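Local coordinates for protein C2 toxin component I (Clostridium botulinum, PDB 2J3X) that probably transfers ADP-ribose from NAD to actin, acting as the enzymatic component of the binary C2 toxin, at residues 38-43 with 79-84; 110-115 with 335-340; 254-259 with 276-281. The protein carries 2 engineered substitutions. All blocks are in the same frame, centred on the assembly; numbering follows the deposited sequence.

Contact 1: residues 38-43 with 79-84; sequences EVAVNQ and LFDVER
Asp81 on helix 77-90 reaches Ala40 of helix 35-42 and Gln43, three residues on in the chain. CB leaves its helix toward the partner and lies 4.4 Å from Ala40 CB. CG turns beside the backbone N (chi1 -79°), which turns the carboxylate to Ala40 and Gln43. OD1 then rests on the alanine methyl, 3.7 Å from Ala40 CB. OD2 accepts a hydrogen bond from a water, with Asp81 OD2 2.6 Å from the water oxygen. The same water accepts from the amide of Gln43, its oxygen 2.9 Å from Gln43 NE2. The direct separation of Gln43 NE2 and Asp81 OD2 is 3.8 Å, and the amide and carboxylate planes stand 89° apart. The water bridges the two groups, whose side chains cross at about a right angle.

Arg84, one turn on, adds the nonpolar part. Its CB lies 3.8 Å from Ala40 CB, so the alanine methyl sits against both Asp81 and Arg84. Farther out, Phe80 CB covers one face of the Arg84 guanidinium. Arg84 NH1 is 3.9 Å from Asp81 OD1, a long salt bridge along one helix. It may still lower the cost of the largely buried carboxylate.

Tyr49 of helix 47-59 touches Gln43 and Asp81, and its hydroxyl is hydrogen-bonded to Ala40 O. The small methyl lets the Ala40 and Asp81 CA atoms come within 5.3 Å. This is close alanine-mediated helix packing, here in the helical layer of the N-terminal ADP-ribosyltransferase-like domain.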
# COMPACT_ATOMS: atom_id res chain seq x y z
N GLU A 38 9.19 5.32 25.50
CA GLU A 38 10.51 5.93 25.33
C GLU A 38 11.57 4.95 24.84
O GLU A 38 12.36 5.28 23.96
CB GLU A 38 10.99 6.60 26.64
CG GLU A 38 10.15 7.81 27.02
CD GLU A 38 10.83 8.69 28.10
OE1 GLU A 38 12.04 8.51 28.34
OE2 GLU A 38 10.15 9.57 28.67
N VAL A 39 11.58 3.76 25.42
CA VAL A 39 12.56 2.74 25.02
C VAL A 39 12.32 2.41 23.55
O VAL A 39 13.26 2.40 22.75
CB VAL A 39 12.46 1.48 25.89
CG1 VAL A 39 13.33 0.34 25.32
CG2 VAL A 39 12.84 1.81 27.33
N ALA A 40 11.05 2.26 23.17
CA ALA A 40 10.72 1.90 21.78
C ALA A 40 11.13 2.98 20.80
O ALA A 40 11.72 2.70 19.76
CB ALA A 40 9.22 1.61 21.66
N VAL A 41 10.84 4.24 21.14
CA VAL A 41 11.18 5.37 20.28
C VAL A 41 12.71 5.61 20.22
O VAL A 41 13.27 5.88 19.15
CB VAL A 41 10.43 6.64 20.73
CG1 VAL A 41 11.11 7.93 20.15
CG2 VAL A 41 8.97 6.54 20.36
N ASN A 42 13.36 5.52 21.37
CA ASN A 42 14.82 5.73 21.46
C ASN A 42 15.61 4.78 20.60
O ASN A 42 16.68 5.13 20.11
CB ASN A 42 15.29 5.47 22.88
CG ASN A 42 15.31 6.71 23.71
OD1 ASN A 42 15.27 6.63 24.94
ND2 ASN A 42 15.45 7.86 23.06
N GLN A 43 15.12 3.56 20.46
CA GLN A 43 15.82 2.58 19.67
C GLN A 43 15.85 3.00 18.19
O GLN A 43 16.72 2.55 17.45
CB GLN A 43 15.21 1.20 19.85
CG GLN A 43 15.51 0.57 21.23
CD GLN A 43 14.99 -0.83 21.33
OE1 GLN A 43 15.65 -1.79 20.92
NE2 GLN A 43 13.78 -0.98 21.83
N LEU A 79 6.43 -6.50 17.66
CA LEU A 79 5.05 -6.01 17.51
C LEU A 79 4.74 -5.00 18.60
O LEU A 79 4.11 -3.96 18.35
CB LEU A 79 4.06 -7.19 17.52
CG LEU A 79 2.59 -6.83 17.54
CD1 LEU A 79 2.21 -6.09 16.18
CD2 LEU A 79 1.77 -8.12 17.66
N PHE A 80 5.11 -5.31 19.84
CA PHE A 80 4.88 -4.33 20.94
C PHE A 80 5.59 -3.02 20.68
O PHE A 80 5.04 -1.96 21.00
CB PHE A 80 5.36 -4.87 22.28
CG PHE A 80 4.56 -6.05 22.80
CD1 PHE A 80 3.35 -6.44 22.23
CD2 PHE A 80 5.00 -6.71 23.94
CE1 PHE A 80 2.62 -7.57 22.76
CE2 PHE A 80 4.30 -7.79 24.47
CZ PHE A 80 3.12 -8.21 23.90
N ASP A 81 6.79 -3.08 20.12
CA ASP A 81 7.53 -1.85 19.82
C ASP A 81 6.80 -1.01 18.76
O ASP A 81 6.65 0.21 18.92
CB ASP A 81 8.97 -2.15 19.35
CG ASP A 81 9.91 -2.46 20.51
OD1 ASP A 81 9.55 -2.12 21.66
OD2 ASP A 81 10.99 -3.04 20.26
N VAL A 82 6.32 -1.64 17.68
CA VAL A 82 5.47 -0.93 16.69
C VAL A 82 4.25 -0.31 17.38
O VAL A 82 3.91 0.88 17.14
CB VAL A 82 5.03 -1.85 15.52
CG1 VAL A 82 3.87 -1.26 14.65
CG2 VAL A 82 6.26 -2.26 14.64
N GLU A 83 3.56 -1.08 18.22
CA GLU A 83 2.37 -0.53 18.89
C GLU A 83 2.74 0.66 19.79
O GLU A 83 2.00 1.66 19.86
CB GLU A 83 1.71 -1.65 19.68
CG GLU A 83 1.10 -2.74 18.76
CD GLU A 83 0.63 -4.00 19.49
OE1 GLU A 83 1.04 -4.20 20.64
OE2 GLU A 83 -0.19 -4.75 18.89
N ARG A 84 3.87 0.56 20.48
CA ARG A 84 4.33 1.64 21.38
C ARG A 84 4.70 2.92 20.65
O ARG A 84 4.46 4.03 21.14
CB ARG A 84 5.48 1.16 22.26
CG ARG A 84 4.97 0.21 23.39
CD ARG A 84 6.10 -0.60 24.02
NE ARG A 84 5.52 -1.65 24.88
CZ ARG A 84 6.18 -2.75 25.26
NH1 ARG A 84 7.47 -2.96 24.90
NH2 ARG A 84 5.55 -3.66 26.02
O HOH W 1 12.97 -3.80 21.80

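Contact 2: residues 110-115 with 335-340; sequences GINFSI and KWTGKE. With SO4 (sulfate ion), chain R; SO4 (sulfate ion), chain O.
Thr337 and Asn112 face each other through similar torsions: Thr337 OG1 and Asn112 CG both lie anti to their carbonyl carbons (chi1 -60° and -59°). The two side chains come from opposite directions across the junction of the two domains of ADP-ribosyltransferase fold. The asparagine belongs to a loop of the first. The threonine follows helix 326-336 of the second and occupies the second position of a type II beta turn, Trp336 to Lys339.

Asn112 ND2 comes to 3.1 Å from Thr337 OG1 and 3.4 Å from Thr337 CB. The hydroxyl already has a firm partner, Ile333 O, which ties it back to its own helix. The methyl branch points at the loop backbone, with Thr337 CG2 3.7 Å from Gly110 O. The contact is small, and just three residues make it.

The turn is closed by Lys339 N bonding to Trp336 O at 3.1 Å. Lys339 CD lies over one face of the Trp336 ring, 3.5 Å above its plane and offset toward the rim. The chain bends at chi3 and chi4 and so brings NZ to a sulfate that probably came from the crystallisation liquor. Another sulfate accepts from Ile115 N in the partner loop. At the sulfate by the turn, Lys339 NZ donates to O3 at 2.9 Å, while Glu340 N donates to O1 at 2.6 Å, nearly straight at 172°.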
# COMPACT_ATOMS: atom_id res chain seq x y z
N GLY A 110 7.38 3.15 -7.92
CA GLY A 110 7.22 2.27 -9.09
C GLY A 110 8.12 2.54 -10.28
O GLY A 110 7.78 2.19 -11.42
N ILE A 111 9.29 3.15 -10.03
CA ILE A 111 10.23 3.50 -11.09
C ILE A 111 11.39 2.55 -11.05
O ILE A 111 12.18 2.51 -10.08
CB ILE A 111 10.75 4.97 -10.94
CG1 ILE A 111 9.59 5.95 -11.09
CG2 ILE A 111 11.97 5.23 -11.91
CD1 ILE A 111 10.08 7.42 -10.71
N ASN A 112 11.45 1.73 -12.11
CA ASN A 112 12.50 0.74 -12.19
C ASN A 112 13.51 1.06 -13.27
O ASN A 112 14.41 0.26 -13.50
CB ASN A 112 11.90 -0.65 -12.44
CG ASN A 112 10.92 -1.07 -11.34
OD1 ASN A 112 11.21 -0.90 -10.15
ND2 ASN A 112 9.79 -1.64 -11.74
N PHE A 113 13.39 2.23 -13.89
CA PHE A 113 14.32 2.65 -14.96
C PHE A 113 15.24 3.71 -14.38
O PHE A 113 14.95 4.28 -13.33
CB PHE A 113 13.59 3.21 -16.19
CG PHE A 113 12.57 4.28 -15.85
CD1 PHE A 113 12.92 5.62 -15.77
CD2 PHE A 113 11.25 3.91 -15.63
CE1 PHE A 113 11.93 6.56 -15.44
CE2 PHE A 113 10.29 4.85 -15.32
CZ PHE A 113 10.61 6.17 -15.25
N SER A 114 16.32 4.00 -15.09
CA SER A 114 17.35 4.88 -14.53
C SER A 114 16.98 6.34 -14.79
O SER A 114 16.23 6.67 -15.74
CB SER A 114 18.72 4.61 -15.19
OG SER A 114 18.55 4.61 -16.60
N ILE A 115 17.48 7.19 -13.89
CA ILE A 115 17.09 8.58 -13.91
C ILE A 115 18.23 9.49 -14.40
O ILE A 115 18.02 10.36 -15.27
CB ILE A 115 16.64 8.99 -12.47
CG1 ILE A 115 15.35 8.27 -12.05
CG2 ILE A 115 16.56 10.51 -12.37
CD1 ILE A 115 14.27 8.49 -12.98
N LYS A 335 9.73 -6.99 -14.43
CA LYS A 335 8.85 -7.50 -15.48
C LYS A 335 7.41 -7.01 -15.33
O LYS A 335 6.76 -6.62 -16.32
CB LYS A 335 8.87 -9.03 -15.51
CG LYS A 335 7.88 -9.59 -16.51
CD LYS A 335 8.01 -11.07 -16.62
CE LYS A 335 6.90 -11.55 -17.53
NZ LYS A 335 6.93 -13.07 -17.69
N TRP A 336 6.90 -7.04 -14.11
CA TRP A 336 5.42 -6.93 -13.95
C TRP A 336 4.95 -5.54 -13.64
O TRP A 336 3.76 -5.24 -13.78
CB TRP A 336 4.90 -7.93 -12.89
CG TRP A 336 4.90 -9.35 -13.49
CD1 TRP A 336 5.90 -10.29 -13.42
CD2 TRP A 336 3.89 -9.90 -14.31
NE1 TRP A 336 5.55 -11.41 -14.17
CE2 TRP A 336 4.31 -11.20 -14.69
CE3 TRP A 336 2.63 -9.44 -14.73
CZ2 TRP A 336 3.53 -12.01 -15.50
CZ3 TRP A 336 1.85 -10.26 -15.52
CH2 TRP A 336 2.32 -11.53 -15.92
N THR A 337 5.86 -4.67 -13.21
CA THR A 337 5.44 -3.29 -13.01
C THR A 337 4.98 -2.79 -14.38
O THR A 337 5.74 -2.85 -15.37
CB THR A 337 6.60 -2.43 -12.46
OG1 THR A 337 7.03 -2.96 -11.21
CG2 THR A 337 6.11 -0.97 -12.21
N GLY A 338 3.76 -2.27 -14.46
CA GLY A 338 3.31 -1.69 -15.72
C GLY A 338 2.46 -2.62 -16.57
O GLY A 338 1.84 -2.17 -17.55
N LYS A 339 2.39 -3.90 -16.20
CA LYS A 339 1.63 -4.86 -16.96
C LYS A 339 0.17 -4.89 -16.52
O LYS A 339 -0.15 -4.51 -15.41
CB LYS A 339 2.20 -6.27 -16.76
CG LYS A 339 3.55 -6.44 -17.45
CD LYS A 339 4.06 -7.90 -17.47
CE LYS A 339 3.27 -8.82 -18.42
NZ LYS A 339 3.41 -8.40 -19.86
N GLU A 340 -0.66 -5.38 -17.43
CA GLU A 340 -2.11 -5.47 -17.25
C GLU A 340 -2.49 -6.88 -16.81
O GLU A 340 -1.84 -7.86 -17.19
CB GLU A 340 -2.79 -5.13 -18.55
CG GLU A 340 -2.51 -3.70 -18.91
CD GLU A 340 -3.29 -3.19 -20.10
OE1 GLU A 340 -4.08 -3.96 -20.73
OE2 GLU A 340 -3.09 -1.98 -20.38
S SO4 R . 0.69 -5.79 -20.83
O1 SO4 R . 0.40 -6.42 -19.55
O2 SO4 R . 1.03 -4.38 -20.67
O3 SO4 R . 1.80 -6.52 -21.45
O4 SO4 R . -0.49 -5.88 -21.71
S SO4 O . 20.05 6.15 -11.71
O1 SO4 O . 20.57 6.10 -10.37
O2 SO4 O . 18.59 6.12 -11.64
O3 SO4 O . 20.47 7.33 -12.45
O4 SO4 O . 20.52 4.98 -12.53

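Contact 3: residues 254-259 with 276-281; sequences HSDYKA and NKKIEL
Asp256, in the short link between helix 243-254 and helix 257-265, has its CA 9.2 Å from that of Lys278 on helix 273-286, so the backbones stay apart; the extended lysine spans most of the gap and the short aspartate meets it. These two residues make the whole contact. The CB of each is directed toward the other segment.

Lys278 starts with CG beside its backbone N (chi1 -69°). From there the chain is fully extended to NZ. Asp256 OD2 lies alongside the outer part of this chain, not only at its end. The two side chains cross at about a right angle. Asp256 OD2 accepts the N-H of Lys278 on its syn lone pair, on the side of the other oxygen. Lys278 NZ is 2.7 Å from Asp256 OD2, and the pair is both a hydrogen bond and a salt bridge. Asp256 OD1 is 3.6 Å from Lys278 NZ, so the grip is one-sided rather than forked. Lys278 CD is modelled 2.9 Å from Asp256 OD2, a tight and doubtful approach. Asp256 was modelled in two conformers. The bond described belongs to one of them, and its permanence is therefore doubtful.

Asp256 stands just before the first turn of helix 257-265. The lysine has a further, weak and long ion pair with Glu274 OE2 on its own helix. Next along the helix, Ile279 packs on Ile260, Tyr263 and Leu264 of helix 257-265. Asn276 OD1 is hydrogen-bonded to Tyr263 OH and Arg268 NH1.

The bridge lies at the surface. It is a surface salt bridge joining an interhelical link to a nearby helix, in the helical part of the C-terminal ADP-ribosyltransferase domain.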
# COMPACT_ATOMS: atom_id res chain seq x y z
N HIS A 254 -23.27 -19.46 -4.46
CA HIS A 254 -23.45 -20.78 -3.82
C HIS A 254 -23.22 -22.01 -4.65
O HIS A 254 -22.65 -22.99 -4.12
CB HIS A 254 -24.83 -20.87 -3.15
CG HIS A 254 -24.95 -20.01 -1.94
ND1 HIS A 254 -25.72 -18.86 -1.91
CD2 HIS A 254 -24.31 -20.07 -0.75
CE1 HIS A 254 -25.60 -18.29 -0.72
NE2 HIS A 254 -24.73 -18.99 -0.01
N SER A 255 -23.66 -22.01 -5.91
CA SER A 255 -23.73 -23.29 -6.65
C SER A 255 -23.24 -23.28 -8.08
O SER A 255 -22.72 -24.30 -8.54
CB SER A 255 -25.16 -23.84 -6.65
OG SER A 255 -26.13 -22.81 -6.83
N ASP A 256 -23.45 -22.18 -8.80
CA ASP A 256 -23.14 -21.97 -10.20
C ASP A 256 -21.74 -21.40 -10.48
O ASP A 256 -21.40 -21.15 -11.63
CB ASP A 256 -24.08 -20.88 -10.73
CG ASP A 256 -25.38 -21.41 -11.24
OD1 ASP A 256 -25.92 -22.37 -10.66
OD2 ASP A 256 -25.87 -20.84 -12.23
N TYR A 257 -20.98 -21.09 -9.44
CA TYR A 257 -19.75 -20.33 -9.73
C TYR A 257 -18.73 -21.06 -10.59
O TYR A 257 -18.13 -20.46 -11.47
CB TYR A 257 -19.10 -19.75 -8.48
CG TYR A 257 -18.74 -20.75 -7.44
CD1 TYR A 257 -19.69 -21.18 -6.49
CD2 TYR A 257 -17.43 -21.24 -7.35
CE1 TYR A 257 -19.34 -22.11 -5.48
CE2 TYR A 257 -17.08 -22.17 -6.38
CZ TYR A 257 -18.03 -22.60 -5.45
OH TYR A 257 -17.63 -23.50 -4.48
N LYS A 258 -18.53 -22.35 -10.34
CA LYS A 258 -17.60 -23.13 -11.16
C LYS A 258 -17.99 -23.10 -12.64
O LYS A 258 -17.18 -22.79 -13.51
CB LYS A 258 -17.45 -24.56 -10.58
CG LYS A 258 -16.70 -24.59 -9.22
CD LYS A 258 -16.36 -26.00 -8.74
CE LYS A 258 -15.51 -25.94 -7.46
NZ LYS A 258 -14.58 -27.11 -7.27
N ALA A 259 -19.26 -23.35 -12.92
CA ALA A 259 -19.74 -23.41 -14.28
C ALA A 259 -19.60 -22.05 -14.97
O ALA A 259 -19.18 -21.96 -16.12
CB ALA A 259 -21.19 -23.84 -14.30
N ASN A 276 -25.56 -17.64 -20.25
CA ASN A 276 -25.66 -16.28 -20.73
C ASN A 276 -26.68 -15.45 -19.96
O ASN A 276 -26.40 -14.30 -19.65
CB ASN A 276 -26.01 -16.18 -22.21
CG ASN A 276 -24.90 -16.67 -23.11
OD1 ASN A 276 -23.74 -16.82 -22.69
ND2 ASN A 276 -25.26 -16.98 -24.36
N LYS A 277 -27.86 -16.03 -19.68
CA LYS A 277 -28.90 -15.30 -18.96
C LYS A 277 -28.48 -15.02 -17.52
O LYS A 277 -28.68 -13.92 -17.02
CB LYS A 277 -30.22 -16.08 -18.99
CG LYS A 277 -30.86 -16.15 -20.38
CD LYS A 277 -31.82 -17.35 -20.52
CE LYS A 277 -32.59 -17.28 -21.83
NZ LYS A 277 -33.66 -16.25 -21.77
N LYS A 278 -27.95 -16.02 -16.84
CA LYS A 278 -27.51 -15.82 -15.48
C LYS A 278 -26.42 -14.74 -15.43
O LYS A 278 -26.38 -13.92 -14.51
CB LYS A 278 -26.98 -17.11 -14.90
CG LYS A 278 -28.07 -18.14 -14.68
CD LYS A 278 -27.48 -19.40 -14.12
CE LYS A 278 -28.64 -20.36 -13.81
NZ LYS A 278 -28.17 -21.71 -13.42
N ILE A 279 -25.49 -14.80 -16.38
CA ILE A 279 -24.37 -13.85 -16.35
C ILE A 279 -24.86 -12.41 -16.55
O ILE A 279 -24.38 -11.51 -15.86
CB ILE A 279 -23.31 -14.26 -17.35
CG1 ILE A 279 -22.62 -15.51 -16.84
CG2 ILE A 279 -22.28 -13.11 -17.67
CD1 ILE A 279 -21.90 -16.29 -17.99
N GLU A 280 -25.83 -12.20 -17.43
CA GLU A 280 -26.41 -10.87 -17.66
C GLU A 280 -27.02 -10.35 -16.36
O GLU A 280 -26.86 -9.19 -16.00
CB GLU A 280 -27.47 -10.93 -18.77
CG GLU A 280 -27.93 -9.60 -19.32
CD GLU A 280 -29.04 -9.72 -20.37
OE1 GLU A 280 -29.27 -10.84 -20.90
OE2 GLU A 280 -29.68 -8.69 -20.66
N LEU A 281 -27.73 -11.23 -15.65
CA LEU A 281 -28.36 -10.85 -14.37
C LEU A 281 -27.32 -10.54 -13.28
O LEU A 281 -27.56 -9.66 -12.45
CB LEU A 281 -29.35 -11.94 -13.89
CG LEU A 281 -30.67 -12.01 -14.69
CD1 LEU A 281 -31.43 -13.33 -14.37
CD2 LEU A 281 -31.50 -10.82 -14.39

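How the contacts relate
From the N terminus, contact 1 comes first. It closes a mainly helical loop of 35 residues and ties two helices of the N-terminal domain. The chain then reaches residues 110-115, where contact 2 opens. That loop is long, 219 residues, and runs through the rest of the first domain into the second. Contact 3 opens and closes within it, joining residues 254-259 to 276-281 after a span of 16. No two loops cross. Contacts 1 and 3 act inside separate domains, with centres about 51 Å apart. Contact 2 bridges the domains, its centre about 35 Å from that of contact 1 and 37 Å from that of contact 3.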